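Local coordinates for PROTEIN (hypothetical protein EF0366) (Enterococcus faecalis, PDB 1VPY) that is of unknown function but adopts a TIM alpha/beta barrel fold, belongs to the DUF72 family and carries bound zinc ions in the crystal, at residues Pro43-Ile54 with Phe71-Ser82. Sequence-based numbering, arbitrary orientation.
Sequences PLVEMDTAYYGI and FRFVMKVYSGIS
The ring of Tyr51 lies between Lys76 and Ser79, which approach it from opposite faces. Lys76 runs alongside it as an extended chain and sets NZ 4.1 Å from the Tyr51 ring centroid, a cation-pi contact offset toward the rim, while Ser79 CB sits over the centre of the other face, 3.7 Å from that centroid. With chi1 at 178°, Tyr51 swings its ring away from its own backbone N, and Val77 O meets the edge at CD1. Nearer the backbone of the same lysine, CD packs 3.5 Å from Asp48 OD1; NZ itself is hydrogen-bonded to Gln120, and the carboxylate of Glu46 pairs with Arg204.

These groups gather at and just beyond the C-terminal ends of 44-47 and 72-76, neighbouring parallel strands of the TIM barrel, where active sites of this fold usually lie. Five backbone hydrogen bonds join the strands from Pro43 O to Lys76 N. Beyond them a water bridges Met47 O, Ala50 N and Lys76 O, and Ser79 N donates to Tyr51 O (3.0 Å).

Val45, Met47 and Phe73 share one face of the sheet. The selenium of Met47 lies at the edge of the Phe73 ring, 3.9 Å from CE2, in a Met-aromatic contact, and Val45 CB abuts the Phe71 edge at CZ. On the other face, Leu44 CD1 reaches Val74 CG2 at 3.9 Å, and the Leu44 side chain crosses that of Arg72 at roughly a right angle.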
# COMPACT_ATOMS: atom_id res chain seq x y z
N PRO A 43 -14.01 0.44 -5.62
CA PRO A 43 -13.49 -0.88 -6.00
C PRO A 43 -12.25 -1.32 -5.22
O PRO A 43 -11.75 -2.43 -5.43
CB PRO A 43 -13.12 -0.66 -7.46
CG PRO A 43 -12.66 0.77 -7.51
CD PRO A 43 -13.38 1.52 -6.41
N LEU A 44 -11.76 -0.47 -4.33
CA LEU A 44 -10.53 -0.77 -3.63
C LEU A 44 -10.56 -0.16 -2.24
O LEU A 44 -11.05 0.95 -2.05
CB LEU A 44 -9.35 -0.23 -4.42
CG LEU A 44 -7.91 -0.42 -3.95
CD1 LEU A 44 -7.50 -1.90 -3.98
CD2 LEU A 44 -6.99 0.41 -4.81
N VAL A 45 -10.05 -0.91 -1.27
CA VAL A 45 -9.88 -0.39 0.07
C VAL A 45 -8.52 -0.82 0.61
O VAL A 45 -8.00 -1.87 0.24
CB VAL A 45 -11.00 -0.87 1.01
CG1 VAL A 45 -10.75 -2.28 1.51
CG2 VAL A 45 -11.16 0.09 2.19
N GLU A 46 -7.93 0.01 1.46
CA GLU A 46 -6.80 -0.43 2.25
C GLU A 46 -7.26 -0.61 3.68
O GLU A 46 -7.84 0.29 4.27
CB GLU A 46 -5.64 0.56 2.21
CG GLU A 46 -4.45 0.10 3.04
CD GLU A 46 -3.35 1.13 3.10
OE1 GLU A 46 -2.98 1.67 2.04
OE2 GLU A 46 -2.86 1.41 4.20
N MSE A 47 -7.00 -1.80 4.22
CA MSE A 47 -7.34 -2.07 5.59
C MSE A 47 -6.08 -2.19 6.42
O MSE A 47 -5.20 -2.99 6.12
CB MSE A 47 -8.18 -3.33 5.68
CG MSE A 47 -9.52 -3.17 5.00
SE MSE A 47 -10.72 -4.64 5.39
CE MSE A 47 -11.06 -4.32 7.35
N ASP A 48 -6.01 -1.35 7.45
CA ASP A 48 -4.86 -1.27 8.33
C ASP A 48 -5.05 -2.08 9.61
O ASP A 48 -4.11 -2.26 10.38
CB ASP A 48 -4.58 0.19 8.67
CG ASP A 48 -4.04 0.96 7.48
OD1 ASP A 48 -3.79 0.36 6.41
OD2 ASP A 48 -3.86 2.18 7.61
N THR A 49 -6.26 -2.58 9.81
CA THR A 49 -6.66 -3.30 11.01
C THR A 49 -5.69 -4.39 11.48
O THR A 49 -5.44 -4.53 12.68
CB THR A 49 -8.11 -3.85 10.85
OG1 THR A 49 -8.44 -4.71 11.94
CG2 THR A 49 -8.25 -4.61 9.55
N ALA A 50 -5.13 -5.15 10.54
CA ALA A 50 -4.24 -6.28 10.86
C ALA A 50 -2.81 -5.85 11.20
O ALA A 50 -2.01 -6.65 11.67
CB ALA A 50 -4.24 -7.30 9.73
N TYR A 51 -2.50 -4.59 10.95
CA TYR A 51 -1.23 -4.01 11.34
C TYR A 51 -1.10 -4.01 12.85
O TYR A 51 -0.00 -4.13 13.40
CB TYR A 51 -1.11 -2.59 10.78
CG TYR A 51 0.15 -1.84 11.14
CD1 TYR A 51 1.32 -2.02 10.39
CD2 TYR A 51 0.17 -0.94 12.20
CE1 TYR A 51 2.48 -1.32 10.71
CE2 TYR A 51 1.33 -0.24 12.53
CZ TYR A 51 2.47 -0.44 11.77
OH TYR A 51 3.62 0.25 12.09
N TYR A 52 -2.24 -3.87 13.54
CA TYR A 52 -2.25 -3.73 15.00
C TYR A 52 -2.37 -5.05 15.71
O TYR A 52 -1.96 -5.18 16.86
CB TYR A 52 -3.36 -2.79 15.44
CG TYR A 52 -3.18 -1.42 14.86
CD1 TYR A 52 -2.32 -0.50 15.46
CD2 TYR A 52 -3.82 -1.07 13.67
CE1 TYR A 52 -2.12 0.76 14.91
CE2 TYR A 52 -3.63 0.18 13.11
CZ TYR A 52 -2.79 1.09 13.73
OH TYR A 52 -2.62 2.32 13.16
N GLY A 53 -2.96 -6.02 15.01
CA GLY A 53 -3.18 -7.35 15.55
C GLY A 53 -3.77 -8.23 14.46
O GLY A 53 -4.69 -7.82 13.75
N ILE A 54 -3.23 -9.43 14.33
CA ILE A 54 -3.67 -10.37 13.32
C ILE A 54 -5.06 -10.89 13.68
O ILE A 54 -5.24 -11.51 14.72
CB ILE A 54 -2.66 -11.53 13.16
CG1 ILE A 54 -1.30 -10.97 12.72
CG2 ILE A 54 -3.18 -12.56 12.16
CD1 ILE A 54 -0.17 -11.99 12.72
N PHE A 71 -14.05 -6.67 -6.10
CA PHE A 71 -13.54 -5.64 -5.23
C PHE A 71 -12.14 -6.08 -4.79
O PHE A 71 -11.88 -7.28 -4.67
CB PHE A 71 -14.47 -5.54 -4.02
CG PHE A 71 -14.02 -4.57 -2.96
CD1 PHE A 71 -14.43 -3.24 -3.00
CD2 PHE A 71 -13.20 -4.99 -1.91
CE1 PHE A 71 -14.01 -2.34 -2.02
CE2 PHE A 71 -12.78 -4.09 -0.93
CZ PHE A 71 -13.19 -2.77 -0.98
N ARG A 72 -11.23 -5.14 -4.58
CA ARG A 72 -9.89 -5.52 -4.16
C ARG A 72 -9.50 -4.95 -2.81
O ARG A 72 -9.96 -3.87 -2.42
CB ARG A 72 -8.85 -5.17 -5.23
CG ARG A 72 -9.08 -5.87 -6.57
CD ARG A 72 -8.85 -7.37 -6.52
NE ARG A 72 -9.15 -7.98 -7.81
CZ ARG A 72 -10.23 -8.72 -8.07
NH1 ARG A 72 -11.12 -8.98 -7.12
NH2 ARG A 72 -10.41 -9.22 -9.28
N PHE A 73 -8.65 -5.70 -2.10
CA PHE A 73 -8.16 -5.32 -0.79
C PHE A 73 -6.67 -5.11 -0.85
O PHE A 73 -5.95 -5.96 -1.38
CB PHE A 73 -8.41 -6.43 0.22
CG PHE A 73 -9.86 -6.65 0.56
CD1 PHE A 73 -10.65 -7.49 -0.22
CD2 PHE A 73 -10.41 -6.07 1.70
CE1 PHE A 73 -11.98 -7.72 0.11
CE2 PHE A 73 -11.73 -6.30 2.04
CZ PHE A 73 -12.52 -7.12 1.24
N VAL A 74 -6.20 -4.00 -0.30
CA VAL A 74 -4.80 -3.86 0.02
C VAL A 74 -4.71 -4.11 1.52
O VAL A 74 -5.22 -3.34 2.33
CB VAL A 74 -4.24 -2.46 -0.31
CG1 VAL A 74 -2.81 -2.32 0.21
CG2 VAL A 74 -4.29 -2.21 -1.82
N MSE A 75 -4.07 -5.22 1.87
CA MSE A 75 -3.99 -5.65 3.24
C MSE A 75 -2.64 -5.26 3.83
O MSE A 75 -1.61 -5.76 3.40
CB MSE A 75 -4.20 -7.16 3.31
CG MSE A 75 -4.51 -7.68 4.69
SE MSE A 75 -6.15 -6.89 5.44
CE MSE A 75 -7.41 -7.15 3.84
N LYS A 76 -2.65 -4.35 4.79
CA LYS A 76 -1.41 -3.97 5.46
C LYS A 76 -0.98 -5.09 6.42
O LYS A 76 -1.76 -5.50 7.27
CB LYS A 76 -1.58 -2.65 6.20
CG LYS A 76 -0.25 -2.00 6.58
CD LYS A 76 -0.43 -0.57 7.05
CE LYS A 76 0.93 0.02 7.36
NZ LYS A 76 0.84 1.26 8.16
N VAL A 77 0.24 -5.57 6.26
CA VAL A 77 0.77 -6.67 7.09
C VAL A 77 0.98 -6.27 8.56
O VAL A 77 1.11 -5.08 8.88
CB VAL A 77 2.10 -7.25 6.52
CG1 VAL A 77 1.92 -7.69 5.08
CG2 VAL A 77 3.23 -6.25 6.64
N TYR A 78 1.00 -7.28 9.43
CA TYR A 78 1.23 -7.08 10.86
C TYR A 78 2.50 -6.26 11.13
O TYR A 78 3.54 -6.49 10.51
CB TYR A 78 1.28 -8.44 11.58
CG TYR A 78 1.49 -8.36 13.08
CD1 TYR A 78 0.54 -7.75 13.90
CD2 TYR A 78 2.63 -8.89 13.68
CE1 TYR A 78 0.72 -7.66 15.28
CE2 TYR A 78 2.83 -8.80 15.05
CZ TYR A 78 1.87 -8.19 15.85
OH TYR A 78 2.06 -8.11 17.22
N SER A 79 2.40 -5.31 12.06
CA SER A 79 3.51 -4.39 12.38
C SER A 79 4.85 -5.10 12.59
O SER A 79 5.89 -4.57 12.20
CB SER A 79 3.16 -3.51 13.58
OG SER A 79 2.78 -4.28 14.71
N GLY A 80 4.80 -6.28 13.20
CA GLY A 80 5.99 -7.10 13.41
C GLY A 80 6.70 -7.51 12.13
O GLY A 80 7.93 -7.65 12.12
N ILE A 81 5.94 -7.70 11.05
CA ILE A 81 6.49 -8.11 9.76
C ILE A 81 7.29 -6.99 9.10
O ILE A 81 8.26 -7.25 8.39
CB ILE A 81 5.38 -8.67 8.82
CG1 ILE A 81 4.86 -10.01 9.35
CG2 ILE A 81 5.89 -8.84 7.39
CD1 ILE A 81 3.51 -10.45 8.79
N SER A 82 6.91 -5.74 9.36
CA SER A 82 7.64 -4.60 8.81
C SER A 82 8.56 -3.93 9.84
O SER A 82 8.81 -2.72 9.79
CB SER A 82 6.67 -3.58 8.20
OG SER A 82 5.62 -3.30 9.10
O HOH W 1 -4.41 -5.13 7.63